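Local coordinates for porin (Acinetobacter baumannii AB307-0294, PDB 5DL7), which probably forms a beta-barrel channel through the outer membrane that lets small solutes pass, with vanillate as one suggested cargo, at residues A[117-122]-A[153-158]; A[129-134]-A[198-203]; A[353-358]-A[395-400]. All blocks are in the same frame, centred on the assembly; numbering follows the deposited sequence.

In the fold
Both segments of every contact belong to one OprD-family barrel of antiparallel strands. Along the chain, interactions 1 and 2 interleave: 117-122 and 129-134 come first, then their partners 153-158 and 198-203. Interaction 3, 353-358 with 395-400, follows separately. Strand 120-124 of interaction 1 is followed directly by strand 126-131 of interaction 2, and the centres of these contacts lie about 17 Å apart. Interaction 3 is about 47 Å from interaction 1 and 31 Å from interaction 2, centre to centre. Interaction 1 thus joins turns at the barrel end holding the termini, interaction 2 fastens a hairpin to the wall, and interaction 3 pairs loops at the far end.

Interaction 1: A[117-122]-A[153-158]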
ATOM      1  N   PHE A 117      26.246 -13.986  -1.414  1.00 38.28           N
ATOM      2  CA  PHE A 117      26.958 -15.245  -1.310  1.00 40.66           C
ATOM      3  C   PHE A 117      26.009 -16.360  -1.723  1.00 39.41           C
ATOM      4  O   PHE A 117      24.982 -16.525  -1.113  1.00 38.67           O
ATOM      5  CB  PHE A 117      27.383 -15.476   0.171  1.00 41.57           C
ATOM      6  CG  PHE A 117      28.060 -16.799   0.402  1.00 46.69           C
ATOM      7  CD1 PHE A 117      29.250 -17.052  -0.211  1.00 48.90           C
ATOM      8  CD2 PHE A 117      27.488 -17.768   1.230  1.00 48.43           C
ATOM      9  CE1 PHE A 117      29.926 -18.265  -0.077  1.00 54.00           C
ATOM     10  CE2 PHE A 117      28.169 -18.985   1.421  1.00 51.36           C
ATOM     11  CZ  PHE A 117      29.348 -19.237   0.733  1.00 52.25           C
ATOM     12  N   ARG A 118      26.376 -17.144  -2.755  1.00 43.35           N
ATOM     13  CA  ARG A 118      25.387 -18.010  -3.370  1.00 45.77           C
ATOM     14  C   ARG A 118      24.046 -17.391  -3.613  1.00 44.93           C
ATOM     15  O   ARG A 118      23.962 -16.370  -4.316  1.00 42.88           O
ATOM     16  CB  ARG A 118      25.315 -19.232  -2.530  1.00 49.70           C
ATOM     17  CG  ARG A 118      26.628 -19.948  -2.459  1.00 55.16           C
ATOM     18  CD  ARG A 118      26.657 -20.971  -1.343  1.00 59.74           C
ATOM     19  NE  ARG A 118      25.698 -22.050  -1.622  1.00 62.94           N
ATOM     20  CZ  ARG A 118      25.976 -23.168  -2.311  1.00 72.36           C
ATOM     21  NH1 ARG A 118      27.178 -23.427  -2.823  1.00 73.76           N
ATOM     22  NH2 ARG A 118      25.027 -24.069  -2.471  1.00 77.30           N
ATOM     23  N   LYS A 119      22.921 -17.892  -3.032  1.00 39.50           N
ATOM     24  CA  LYS A 119      21.653 -17.267  -3.351  1.00 41.14           C
ATOM     25  C   LYS A 119      21.103 -16.521  -2.072  1.00 37.51           C
ATOM     26  O   LYS A 119      19.883 -16.453  -1.828  1.00 40.57           O
ATOM     27  CB  LYS A 119      20.594 -18.231  -3.907  1.00 43.99           C
ATOM     28  CG  LYS A 119      21.067 -19.094  -5.119  1.00 49.13           C
ATOM     29  CD  LYS A 119      19.818 -19.946  -5.493  1.00 53.82           C
ATOM     30  CE  LYS A 119      19.972 -20.972  -6.558  1.00 61.20           C
ATOM     31  NZ  LYS A 119      20.062 -20.185  -7.811  1.00 65.95           N
ATOM     32  N   ASN A 120      22.044 -16.035  -1.236  1.00 36.45           N
ATOM     33  CA  ASN A 120      21.760 -15.302  -0.011  1.00 32.93           C
ATOM     34  C   ASN A 120      22.187 -13.812  -0.290  1.00 32.58           C
ATOM     35  O   ASN A 120      23.320 -13.584  -0.852  1.00 34.74           O
ATOM     36  CB  ASN A 120      22.583 -15.783   1.106  1.00 33.68           C
ATOM     37  CG  ASN A 120      22.374 -17.282   1.382  1.00 36.08           C
ATOM     38  OD1 ASN A 120      21.277 -17.626   1.771  1.00 38.27           O
ATOM     39  ND2 ASN A 120      23.345 -18.141   0.956  1.00 39.86           N
ATOM     40  N   GLU A 121      21.318 -12.866   0.033  1.00 32.19           N
ATOM     41  CA  GLU A 121      21.691 -11.457  -0.202  1.00 33.75           C
ATOM     42  C   GLU A 121      21.405 -10.610   1.036  1.00 31.83           C
ATOM     43  O   GLU A 121      20.446 -10.884   1.761  1.00 33.27           O
ATOM     44  CB  GLU A 121      20.866 -10.922  -1.312  1.00 34.82           C
ATOM     45  CG  GLU A 121      21.127 -11.506  -2.651  1.00 38.73           C
ATOM     46  CD  GLU A 121      20.072 -11.158  -3.676  1.00 44.68           C
ATOM     47  OE1 GLU A 121      20.289 -10.143  -4.400  1.00 48.46           O
ATOM     48  OE2 GLU A 121      18.975 -11.761  -3.531  1.00 50.94           O
ATOM     49  N   LEU A 122      22.341  -9.703   1.348  1.00 32.28           N
ATOM     50  CA  LEU A 122      22.242  -8.839   2.495  1.00 31.69           C
ATOM     51  C   LEU A 122      22.201  -7.377   1.878  1.00 30.42           C
ATOM     52  O   LEU A 122      23.004  -7.056   1.032  1.00 31.81           O
ATOM     53  CB  LEU A 122      23.453  -9.043   3.351  1.00 37.21           C
ATOM     54  CG  LEU A 122      23.534  -8.123   4.617  1.00 38.61           C
ATOM     55  CD1 LEU A 122      22.395  -8.430   5.486  1.00 36.68           C
ATOM     56  CD2 LEU A 122      24.870  -8.261   5.360  1.00 39.89           C
ATOM     57  N   SER A 153      17.124 -15.056   1.493  1.00 28.57           N
ATOM     58  CA  SER A 153      17.815 -16.315   1.003  1.00 30.69           C
ATOM     59  C   SER A 153      16.863 -16.956   0.027  1.00 31.74           C
ATOM     60  O   SER A 153      15.701 -17.252   0.326  1.00 29.56           O
ATOM     61  CB  SER A 153      18.160 -17.291   2.071  1.00 33.30           C
ATOM     62  OG  SER A 153      18.796 -18.422   1.520  1.00 36.26           O
ATOM     63  N   ASN A 154      17.462 -17.373  -1.089  1.00 33.46           N
ATOM     64  CA  ASN A 154      16.724 -18.168  -2.085  1.00 35.83           C
ATOM     65  C   ASN A 154      17.420 -19.497  -2.212  1.00 35.51           C
ATOM     66  O   ASN A 154      17.394 -20.191  -3.248  1.00 35.32           O
ATOM     67  CB  ASN A 154      16.613 -17.438  -3.391  1.00 38.23           C
ATOM     68  CG  ASN A 154      15.478 -16.461  -3.366  1.00 39.79           C
ATOM     69  OD1 ASN A 154      15.667 -15.259  -3.322  1.00 40.71           O
ATOM     70  ND2 ASN A 154      14.320 -16.933  -3.223  1.00 38.81           N
ATOM     71  N   GLU A 155      18.229 -19.842  -1.216  1.00 35.52           N
ATOM     72  CA  GLU A 155      18.953 -21.129  -1.269  1.00 37.18           C
ATOM     73  C   GLU A 155      18.051 -22.366  -1.345  1.00 32.88           C
ATOM     74  O   GLU A 155      18.469 -23.377  -1.983  1.00 37.55           O
ATOM     75  CB  GLU A 155      19.805 -21.353  -0.040  1.00 42.77           C
ATOM     76  CG  GLU A 155      21.089 -20.581   0.054  1.00 46.88           C
ATOM     77  CD  GLU A 155      22.100 -20.989  -1.038  1.00 53.61           C
ATOM     78  OE1 GLU A 155      22.630 -22.045  -0.959  1.00 58.74           O
ATOM     79  OE2 GLU A 155      22.265 -20.312  -2.043  1.00 56.85           O
ATOM     80  N   ILE A 156      16.913 -22.307  -0.776  1.00 32.16           N
ATOM     81  CA  ILE A 156      15.937 -23.407  -0.835  1.00 32.34           C
ATOM     82  C   ILE A 156      15.024 -23.231  -2.033  1.00 30.93           C
ATOM     83  O   ILE A 156      14.299 -22.232  -2.107  1.00 28.57           O
ATOM     84  CB  ILE A 156      15.178 -23.485   0.450  1.00 31.90           C
ATOM     85  CG1 ILE A 156      16.146 -23.787   1.619  1.00 36.88           C
ATOM     86  CG2 ILE A 156      14.194 -24.602   0.370  1.00 31.76           C
ATOM     87  CD1 ILE A 156      15.455 -23.686   2.927  1.00 37.18           C
ATOM     88  N   PRO A 157      14.985 -24.159  -2.899  1.00 32.68           N
ATOM     89  CA  PRO A 157      14.116 -24.077  -4.100  1.00 34.91           C
ATOM     90  C   PRO A 157      12.654 -23.787  -3.710  1.00 35.06           C
ATOM     91  O   PRO A 157      12.111 -24.342  -2.763  1.00 34.89           O
ATOM     92  CB  PRO A 157      14.299 -25.454  -4.756  1.00 36.41           C
ATOM     93  CG  PRO A 157      15.687 -25.879  -4.331  1.00 38.26           C
ATOM     94  CD  PRO A 157      15.776 -25.399  -2.933  1.00 36.27           C
ATOM     95  N   ASN A 158      12.076 -22.789  -4.409  1.00 33.35           N
ATOM     96  CA  ASN A 158      10.604 -22.456  -4.251  1.00 35.47           C
ATOM     97  C   ASN A 158      10.311 -21.681  -2.967  1.00 34.98           C
ATOM     98  O   ASN A 158       9.213 -21.168  -2.865  1.00 35.71           O
ATOM     99  CB  ASN A 158       9.700 -23.756  -4.330  1.00 36.24           C
ATOM    100  CG  ASN A 158       9.971 -24.583  -5.519  1.00 40.64           C
ATOM    101  OD1 ASN A 158      10.418 -25.836  -5.480  1.00 43.09           O
ATOM    102  ND2 ASN A 158       9.957 -23.903  -6.594  1.00 40.79           N
TER
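Asn-120 and Ser-153 form an antiparallel non-hydrogen-bonded pair with CA atoms 4.2 Å apart, and next to it Asn-154 N gives a 2.7 Å hydrogen bond to Lys-119 O. The side chains of the pair meet on the same face of the sheet, where Ser-153 OG donates to Asn-120 OD1 at 2.6 Å. That hydroxyl is gripped twice, for it also accepts from Glu-155 N, closing an ST turn. Asn-120 uses its other amide atom too: ND2 reaches back to Phe-117 O, which takes the Asn-120 backbone N from the opposite face, so the amide is held at both ends.

Glu-155 folds across the 117-120 turn, its chain bent about the CB-CG bond (chi2 -66°), with CG packed beside the Asn-120 amide. One carboxylate oxygen, OE2, accepts from Lys-119 N at 2.7 Å on its anti side. The other, OE1, sits at the edge of the Arg-118 guanidinium and in its plane, forming a salt bridge with NE at 3.1 Å; that N-H points nearly straight at it (165°), while NH2 adds a weak bond. The aliphatic part of Lys-119 runs past the same carboxylate, with CD 3.3 Å from Asn-154 O.

Here a tight two-residue beta hairpin, joining strands 105-117 and 120-124, is clasped by the turn after strand 149-153, as neighbouring short turns meet on the periplasmic rim of a porin barrel.

Interaction 2: A[129-134]-A[198-203]; sequences PQLPTI and FYTLGG
The Phe-198 ring is met obliquely by Ile-134 CG2, 3.8 Å from CE1, and by the backbone oxygen of Thr-133, 3.3 Å from CZ. Ile-134 and Phe-198 lie alongside each other, pointing opposite ways, and CB, CG2 and CD1 of the isoleucine touch the ring around CE1. With CG1 anti to the backbone N (chi1 -178°), Ile-134 lays its long branch toward CD1 and CE1 of the phenylalanine, while the short branch, CG2, turns to Thr-200 and meets its methyl CG2 at 3.7 Å. The same methyl also meets Leu-131, whose CD1 lies 3.9 Å from Thr-200 CG2.

Beside these methyls runs the polar part of the contact. Thr-133 OG1 donates to Thr-200 OG1 at 2.8 Å, and Thr-200 OG1 is also hydrogen-bonded to His-216 O on the next strand, 210-219. Since a carbonyl can only accept, Thr-200 OG1 gives its proton to His-216 O and takes one from Thr-133. Thr-200 OG1 stands anti to its own nitrogen (chi1 -168°), which leaves CG2 for the apolar side.

The hairpin that presents Leu-131, Thr-133 and Ile-134 turns through a type I beta turn from Leu-131 to Ile-134, closed by Leu-131 N to Ile-134 O and Ile-134 N to Leu-131 O. Leu-296, from a distant loop, touches both Ile-134 and Phe-198. This fits the inward-folded loops that narrow OprD-family channels.

All five touching residues are buried and uncharged: methyl and ring contacts lie beside one hydroxyl pair, in which Thr-200 OG1 both accepts from Thr-133 and donates to His-216 O. The chemistry implies an attachment without charge, apolar contact with one directional hydrogen bond in it.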
ATOM      1  N   PRO A 129      10.411  -2.239   1.696  1.00 24.28           N
ATOM      2  CA  PRO A 129       9.830  -3.575   2.077  1.00 21.72           C
ATOM      3  C   PRO A 129       8.498  -3.776   1.438  1.00 23.40           C
ATOM      4  O   PRO A 129       7.777  -2.813   1.215  1.00 24.82           O
ATOM      5  CB  PRO A 129       9.751  -3.507   3.584  1.00 23.39           C
ATOM      6  CG  PRO A 129      10.594  -2.245   4.025  1.00 25.16           C
ATOM      7  CD  PRO A 129      10.568  -1.331   2.866  1.00 24.83           C
ATOM      8  N   GLN A 130       8.211  -5.047   1.141  1.00 22.14           N
ATOM      9  CA  GLN A 130       6.993  -5.442   0.482  1.00 24.62           C
ATOM     10  C   GLN A 130       6.351  -6.668   1.166  1.00 25.39           C
ATOM     11  O   GLN A 130       5.930  -7.613   0.494  1.00 25.29           O
ATOM     12  CB  GLN A 130       7.335  -5.843  -0.954  1.00 29.27           C
ATOM     13  CG  GLN A 130       8.122  -4.748  -1.690  1.00 39.06           C
ATOM     14  CD  GLN A 130       7.133  -3.813  -2.159  1.00 35.87           C
ATOM     15  OE1 GLN A 130       6.744  -2.914  -1.541  1.00 44.68           O
ATOM     16  NE2 GLN A 130       6.678  -4.098  -3.318  1.00 36.68           N
ATOM     17  N   LEU A 131       6.297  -6.681   2.471  1.00 22.19           N
ATOM     18  CA  LEU A 131       5.729  -7.808   3.284  1.00 22.34           C
ATOM     19  C   LEU A 131       4.491  -7.427   3.928  1.00 22.35           C
ATOM     20  O   LEU A 131       4.161  -6.218   4.207  1.00 21.97           O
ATOM     21  CB  LEU A 131       6.721  -8.188   4.382  1.00 21.01           C
ATOM     22  CG  LEU A 131       8.050  -8.708   3.900  1.00 23.22           C
ATOM     23  CD1 LEU A 131       8.938  -9.110   5.036  1.00 22.86           C
ATOM     24  CD2 LEU A 131       8.048  -9.750   2.788  1.00 27.14           C
ATOM     25  N   PRO A 132       3.643  -8.413   4.261  1.00 21.48           N
ATOM     26  CA  PRO A 132       2.410  -8.033   4.968  1.00 22.04           C
ATOM     27  C   PRO A 132       2.544  -7.402   6.327  1.00 19.84           C
ATOM     28  O   PRO A 132       1.704  -6.677   6.789  1.00 20.26           O
ATOM     29  CB  PRO A 132       1.655  -9.404   5.126  1.00 24.35           C
ATOM     30  CG  PRO A 132       2.369 -10.294   4.200  1.00 26.51           C
ATOM     31  CD  PRO A 132       3.763  -9.818   3.875  1.00 24.58           C
ATOM     32  N   THR A 133       3.720  -7.632   6.993  1.00 19.23           N
ATOM     33  CA  THR A 133       4.037  -6.989   8.253  1.00 17.51           C
ATOM     34  C   THR A 133       4.709  -5.582   8.082  1.00 18.16           C
ATOM     35  O   THR A 133       4.825  -4.922   9.061  1.00 19.18           O
ATOM     36  CB  THR A 133       4.996  -7.889   9.020  1.00 19.90           C
ATOM     37  OG1 THR A 133       6.031  -8.314   8.188  1.00 19.94           O
ATOM     38  CG2 THR A 133       4.121  -9.131   9.537  1.00 19.49           C
ATOM     39  N   ILE A 134       5.131  -5.265   6.858  1.00 18.36           N
ATOM     40  CA  ILE A 134       5.874  -4.001   6.571  1.00 19.44           C
ATOM     41  C   ILE A 134       5.831  -3.853   5.064  1.00 19.40           C
ATOM     42  O   ILE A 134       6.621  -4.401   4.335  1.00 21.16           O
ATOM     43  CB  ILE A 134       7.269  -3.952   7.223  1.00 18.61           C
ATOM     44  CG1 ILE A 134       7.982  -2.569   6.916  1.00 19.75           C
ATOM     45  CG2 ILE A 134       8.136  -5.150   6.919  1.00 19.32           C
ATOM     46  CD1 ILE A 134       9.214  -2.291   7.650  1.00 22.09           C
ATOM     47  N   PHE A 198      12.037  -2.060  14.646  1.00 22.04           N
ATOM     48  CA  PHE A 198      11.023  -2.950  14.135  1.00 19.82           C
ATOM     49  C   PHE A 198      11.839  -4.106  13.493  1.00 22.26           C
ATOM     50  O   PHE A 198      12.811  -3.873  12.754  1.00 21.73           O
ATOM     51  CB  PHE A 198      10.158  -2.286  13.122  1.00 21.45           C
ATOM     52  CG  PHE A 198       9.180  -3.193  12.412  1.00 19.73           C
ATOM     53  CD1 PHE A 198       9.604  -3.789  11.238  1.00 22.40           C
ATOM     54  CD2 PHE A 198       7.924  -3.556  12.899  1.00 19.81           C
ATOM     55  CE1 PHE A 198       8.806  -4.756  10.620  1.00 20.58           C
ATOM     56  CE2 PHE A 198       7.049  -4.401  12.155  1.00 21.54           C
ATOM     57  CZ  PHE A 198       7.505  -5.001  11.006  1.00 21.62           C
ATOM     58  N   TYR A 199      11.384  -5.313  13.736  1.00 21.35           N
ATOM     59  CA  TYR A 199      11.953  -6.430  12.982  1.00 22.49           C
ATOM     60  C   TYR A 199      10.844  -7.393  12.533  1.00 21.22           C
ATOM     61  O   TYR A 199       9.735  -7.474  13.127  1.00 20.28           O
ATOM     62  CB  TYR A 199      12.969  -7.155  13.742  1.00 26.86           C
ATOM     63  CG  TYR A 199      12.545  -8.111  14.709  1.00 29.74           C
ATOM     64  CD1 TYR A 199      12.346  -9.453  14.374  1.00 29.98           C
ATOM     65  CD2 TYR A 199      12.406  -7.813  16.040  1.00 33.43           C
ATOM     66  CE1 TYR A 199      11.749 -10.356  15.253  1.00 38.90           C
ATOM     67  CE2 TYR A 199      11.868  -8.778  16.940  1.00 35.54           C
ATOM     68  CZ  TYR A 199      11.551 -10.034  16.558  1.00 39.84           C
ATOM     69  OH  TYR A 199      10.944 -10.945  17.477  1.00 40.36           O
ATOM     70  N   THR A 200      11.134  -8.042  11.382  1.00 20.30           N
ATOM     71  CA  THR A 200      10.201  -9.071  10.877  1.00 18.70           C
ATOM     72  C   THR A 200      11.050 -10.170  10.182  1.00 19.77           C
ATOM     73  O   THR A 200      12.110  -9.872   9.646  1.00 22.11           O
ATOM     74  CB  THR A 200       9.088  -8.500   9.954  1.00 20.48           C
ATOM     75  OG1 THR A 200       8.051  -9.480   9.721  1.00 21.68           O
ATOM     76  CG2 THR A 200       9.655  -7.975   8.720  1.00 22.88           C
ATOM     77  N   LEU A 201      10.546 -11.398  10.289  1.00 19.75           N
ATOM     78  CA  LEU A 201      11.152 -12.482   9.524  1.00 23.49           C
ATOM     79  C   LEU A 201      10.089 -13.539   9.154  1.00 21.90           C
ATOM     80  O   LEU A 201       9.052 -13.688   9.757  1.00 20.81           O
ATOM     81  CB  LEU A 201      12.288 -13.072  10.272  1.00 27.32           C
ATOM     82  CG  LEU A 201      12.024 -13.978  11.355  1.00 30.71           C
ATOM     83  CD1 LEU A 201      13.388 -14.510  11.901  1.00 34.04           C
ATOM     84  CD2 LEU A 201      11.290 -13.252  12.483  1.00 35.54           C
ATOM     85  N   GLY A 202      10.353 -14.210   8.022  1.00 21.90           N
ATOM     86  CA  GLY A 202       9.456 -15.293   7.644  1.00 23.51           C
ATOM     87  C   GLY A 202       9.815 -15.782   6.254  1.00 22.90           C
ATOM     88  O   GLY A 202      10.959 -15.686   5.774  1.00 23.31           O
ATOM     89  N   GLY A 203       8.847 -16.299   5.624  1.00 23.14           N
ATOM     90  CA  GLY A 203       9.073 -16.908   4.326  1.00 26.49           C
ATOM     91  C   GLY A 203       7.846 -16.979   3.432  1.00 24.97           C
ATOM     92  O   GLY A 203       6.719 -16.910   3.878  1.00 24.62           O
TER

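Interaction 3: A[353-358]-A[395-400]; sequences IDLLQY and NDMPTN
Two loops at the end of the barrel opposite the chain termini meet here, one leaving strand 341-353 and the other leaving strand 384-395, with Leu-355 and Tyr-358 of the first set against Met-397 and Pro-398 of the second. Leu-355 is central: its CD1 lies 4.0 Å from Pro-398 CD and equally far from Met-397 SD, touching both the proline ring and the thioether. The Leu-355 and Met-397 side chains cross at about a right angle, and Met-397 then carries its methyl inward, CE ending 3.9 Å from Ile-353 CD1 at the strand end. The methionine reaches there because it is extended as far as SD (chi2 -174°) and only then bends.

Toward the outside, Tyr-358 passes alongside Pro-398, the two running in opposite directions. Pro-398 CG approaches the phenol end obliquely, 3.6 Å from CZ and 3.3 Å from OH. In the same loop, Leu-355 O lies at the ring edge and in its plane, while Phe-363, at the start of strand 363-375, makes an edge-to-face contact with the tyrosine, so the ring is held from several directions. The Tyr-358 hydroxyl extends past the proline to a water at 3.0 Å, which also takes a weak bond from Asn-400 ND2, 3.4 Å away: a water-mediated link between the loops, weak on the asparagine side.

Each loop is shaped by an Asx turn: Asp-354 OD1 accepts from Leu-356 N, and Asn-395 OD1 accepts from Met-397 N, coming from above the carbonyl plane. Lys-315 forms a salt bridge with Asp-354, adding a third loop. Apolar side chains inside, with a water-bridged margin, are consistent with extracellular loops of an OprD-type porin packing against each other at the barrel rim.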
ATOM      1  N   ILE A 353     -19.015  -1.842  13.302  1.00 22.27           N
ATOM      2  CA  ILE A 353     -17.801  -1.040  13.726  1.00 19.49           C
ATOM      3  C   ILE A 353     -17.996  -0.546  15.144  1.00 19.21           C
ATOM      4  O   ILE A 353     -18.974   0.152  15.467  1.00 21.19           O
ATOM      5  CB  ILE A 353     -17.543   0.040  12.811  1.00 20.21           C
ATOM      6  CG1 ILE A 353     -17.227  -0.446  11.376  1.00 22.31           C
ATOM      7  CG2 ILE A 353     -16.448   1.004  13.349  1.00 23.29           C
ATOM      8  CD1 ILE A 353     -17.324   0.694  10.415  1.00 24.79           C
ATOM      9  N   ASP A 354     -17.000  -0.973  15.972  1.00 19.49           N
ATOM     10  CA  ASP A 354     -16.974  -0.569  17.377  1.00 20.02           C
ATOM     11  C   ASP A 354     -15.838   0.424  17.584  1.00 19.59           C
ATOM     12  O   ASP A 354     -14.683   0.067  17.506  1.00 21.24           O
ATOM     13  CB  ASP A 354     -16.816  -1.803  18.292  1.00 23.32           C
ATOM     14  CG  ASP A 354     -16.922  -1.500  19.783  1.00 24.34           C
ATOM     15  OD1 ASP A 354     -16.844  -0.340  20.202  1.00 25.65           O
ATOM     16  OD2 ASP A 354     -16.868  -2.542  20.535  1.00 25.18           O
ATOM     17  N   LEU A 355     -16.192   1.660  17.916  1.00 18.75           N
ATOM     18  CA  LEU A 355     -15.269   2.767  18.125  1.00 18.42           C
ATOM     19  C   LEU A 355     -14.986   2.980  19.641  1.00 20.84           C
ATOM     20  O   LEU A 355     -14.541   4.093  20.039  1.00 22.08           O
ATOM     21  CB  LEU A 355     -15.658   4.028  17.404  1.00 20.68           C
ATOM     22  CG  LEU A 355     -15.731   3.820  15.894  1.00 19.66           C
ATOM     23  CD1 LEU A 355     -16.235   5.103  15.296  1.00 22.16           C
ATOM     24  CD2 LEU A 355     -14.420   3.419  15.293  1.00 21.52           C
ATOM     25  N   LEU A 356     -15.396   2.004  20.416  1.00 19.12           N
ATOM     26  CA  LEU A 356     -14.921   1.793  21.843  1.00 20.85           C
ATOM     27  C   LEU A 356     -15.577   2.723  22.844  1.00 19.73           C
ATOM     28  O   LEU A 356     -15.825   2.317  24.006  1.00 21.75           O
ATOM     29  CB  LEU A 356     -13.381   1.907  22.053  1.00 23.60           C
ATOM     30  CG  LEU A 356     -12.491   1.041  21.160  1.00 29.25           C
ATOM     31  CD1 LEU A 356     -10.994   1.409  21.434  1.00 31.97           C
ATOM     32  CD2 LEU A 356     -12.981  -0.393  21.242  1.00 29.09           C
ATOM     33  N   GLN A 357     -15.740   4.015  22.553  1.00 19.60           N
ATOM     34  CA  GLN A 357     -16.187   5.059  23.425  1.00 21.39           C
ATOM     35  C   GLN A 357     -17.698   5.360  23.341  1.00 21.34           C
ATOM     36  O   GLN A 357     -18.140   6.374  23.896  1.00 23.13           O
ATOM     37  CB  GLN A 357     -15.239   6.361  23.151  1.00 22.58           C
ATOM     38  CG  GLN A 357     -15.056   7.186  24.343  1.00 29.76           C
ATOM     39  CD  GLN A 357     -13.867   8.155  24.308  1.00 30.73           C
ATOM     40  OE1 GLN A 357     -12.748   7.560  24.047  1.00 37.20           O
ATOM     41  NE2 GLN A 357     -13.960   9.547  24.490  1.00 22.97           N
ATOM     42  N   TYR A 358     -18.469   4.430  22.704  1.00 21.21           N
ATOM     43  CA  TYR A 358     -19.854   4.669  22.299  1.00 21.38           C
ATOM     44  C   TYR A 358     -20.788   3.625  22.866  1.00 23.70           C
ATOM     45  O   TYR A 358     -21.972   3.509  22.385  1.00 24.07           O
ATOM     46  CB  TYR A 358     -20.010   4.834  20.756  1.00 21.32           C
ATOM     47  CG  TYR A 358     -19.289   6.040  20.265  1.00 19.97           C
ATOM     48  CD1 TYR A 358     -17.921   5.885  19.976  1.00 21.11           C
ATOM     49  CD2 TYR A 358     -19.858   7.286  20.173  1.00 20.46           C
ATOM     50  CE1 TYR A 358     -17.213   7.012  19.593  1.00 19.50           C
ATOM     51  CE2 TYR A 358     -19.198   8.399  19.702  1.00 22.79           C
ATOM     52  CZ  TYR A 358     -17.811   8.266  19.470  1.00 22.77           C
ATOM     53  OH  TYR A 358     -17.140   9.419  19.113  1.00 23.62           O
ATOM     54  N   ASN A 395     -19.889   7.215   5.541  1.00 23.18           N
ATOM     55  CA  ASN A 395     -19.947   6.536   6.833  1.00 22.99           C
ATOM     56  C   ASN A 395     -20.841   7.306   7.778  1.00 26.97           C
ATOM     57  O   ASN A 395     -21.241   8.462   7.423  1.00 25.26           O
ATOM     58  CB  ASN A 395     -18.532   6.274   7.468  1.00 23.20           C
ATOM     59  CG  ASN A 395     -17.846   7.503   7.995  1.00 24.68           C
ATOM     60  OD1 ASN A 395     -18.487   8.418   8.575  1.00 24.15           O
ATOM     61  ND2 ASN A 395     -16.562   7.582   7.784  1.00 25.88           N
ATOM     62  N   ASP A 396     -21.210   6.721   8.924  1.00 23.63           N
ATOM     63  CA  ASP A 396     -22.022   7.410   9.891  1.00 25.15           C
ATOM     64  C   ASP A 396     -21.161   7.646  11.187  1.00 24.51           C
ATOM     65  O   ASP A 396     -21.685   7.783  12.298  1.00 24.34           O
ATOM     66  CB  ASP A 396     -23.309   6.654  10.187  1.00 26.52           C
ATOM     67  CG  ASP A 396     -23.126   5.282  10.875  1.00 29.74           C
ATOM     68  OD1 ASP A 396     -21.937   4.815  10.975  1.00 24.38           O
ATOM     69  OD2 ASP A 396     -24.134   4.613  11.215  1.00 34.48           O
ATOM     70  N   MET A 397     -19.882   7.714  11.027  1.00 24.56           N
ATOM     71  CA  MET A 397     -18.947   7.863  12.151  1.00 25.03           C
ATOM     72  C   MET A 397     -18.892   9.307  12.606  1.00 27.21           C
ATOM     73  O   MET A 397     -19.150  10.241  11.831  1.00 24.24           O
ATOM     74  CB  MET A 397     -17.498   7.360  11.796  1.00 25.44           C
ATOM     75  CG  MET A 397     -17.532   5.940  11.520  1.00 30.16           C
ATOM     76  SD  MET A 397     -15.690   5.415  11.296  1.00 37.74           S
ATOM     77  CE  MET A 397     -15.896   4.304  10.028  1.00 48.82           C
ATOM     78  N   PRO A 398     -18.456   9.580  13.819  1.00 24.50           N
ATOM     79  CA  PRO A 398     -18.364  10.880  14.324  1.00 26.22           C
ATOM     80  C   PRO A 398     -17.257  11.723  13.670  1.00 25.11           C
ATOM     81  O   PRO A 398     -16.348  11.227  13.000  1.00 25.02           O
ATOM     82  CB  PRO A 398     -18.065  10.711  15.807  1.00 28.29           C
ATOM     83  CG  PRO A 398     -18.361   9.252  16.038  1.00 29.58           C
ATOM     84  CD  PRO A 398     -18.231   8.557  14.798  1.00 26.11           C
ATOM     85  N   THR A 399     -17.448  13.002  13.776  1.00 26.40           N
ATOM     86  CA  THR A 399     -16.560  13.927  13.066  1.00 29.95           C
ATOM     87  C   THR A 399     -15.114  14.011  13.531  1.00 31.89           C
ATOM     88  O   THR A 399     -14.265  14.573  12.840  1.00 30.58           O
ATOM     89  CB  THR A 399     -17.194  15.397  13.017  1.00 36.23           C
ATOM     90  OG1 THR A 399     -17.247  15.838  14.322  1.00 35.62           O
ATOM     91  CG2 THR A 399     -18.513  15.284  12.394  1.00 38.24           C
ATOM     92  N   ASN A 400     -14.753  13.422  14.699  1.00 25.84           N
ATOM     93  CA  ASN A 400     -13.409  13.446  15.197  1.00 25.18           C
ATOM     94  C   ASN A 400     -12.650  12.199  14.683  1.00 23.97           C
ATOM     95  O   ASN A 400     -11.492  11.963  15.146  1.00 27.88           O
ATOM     96  CB  ASN A 400     -13.406  13.522  16.671  1.00 26.50           C
ATOM     97  CG  ASN A 400     -14.078  12.286  17.370  1.00 27.45           C
ATOM     98  OD1 ASN A 400     -15.060  11.788  16.884  1.00 28.40           O
ATOM     99  ND2 ASN A 400     -13.572  11.883  18.527  1.00 25.90           N
TER
HETATM  100  O   HOH W   1     -14.508   9.326  20.523  1.00 16.14           O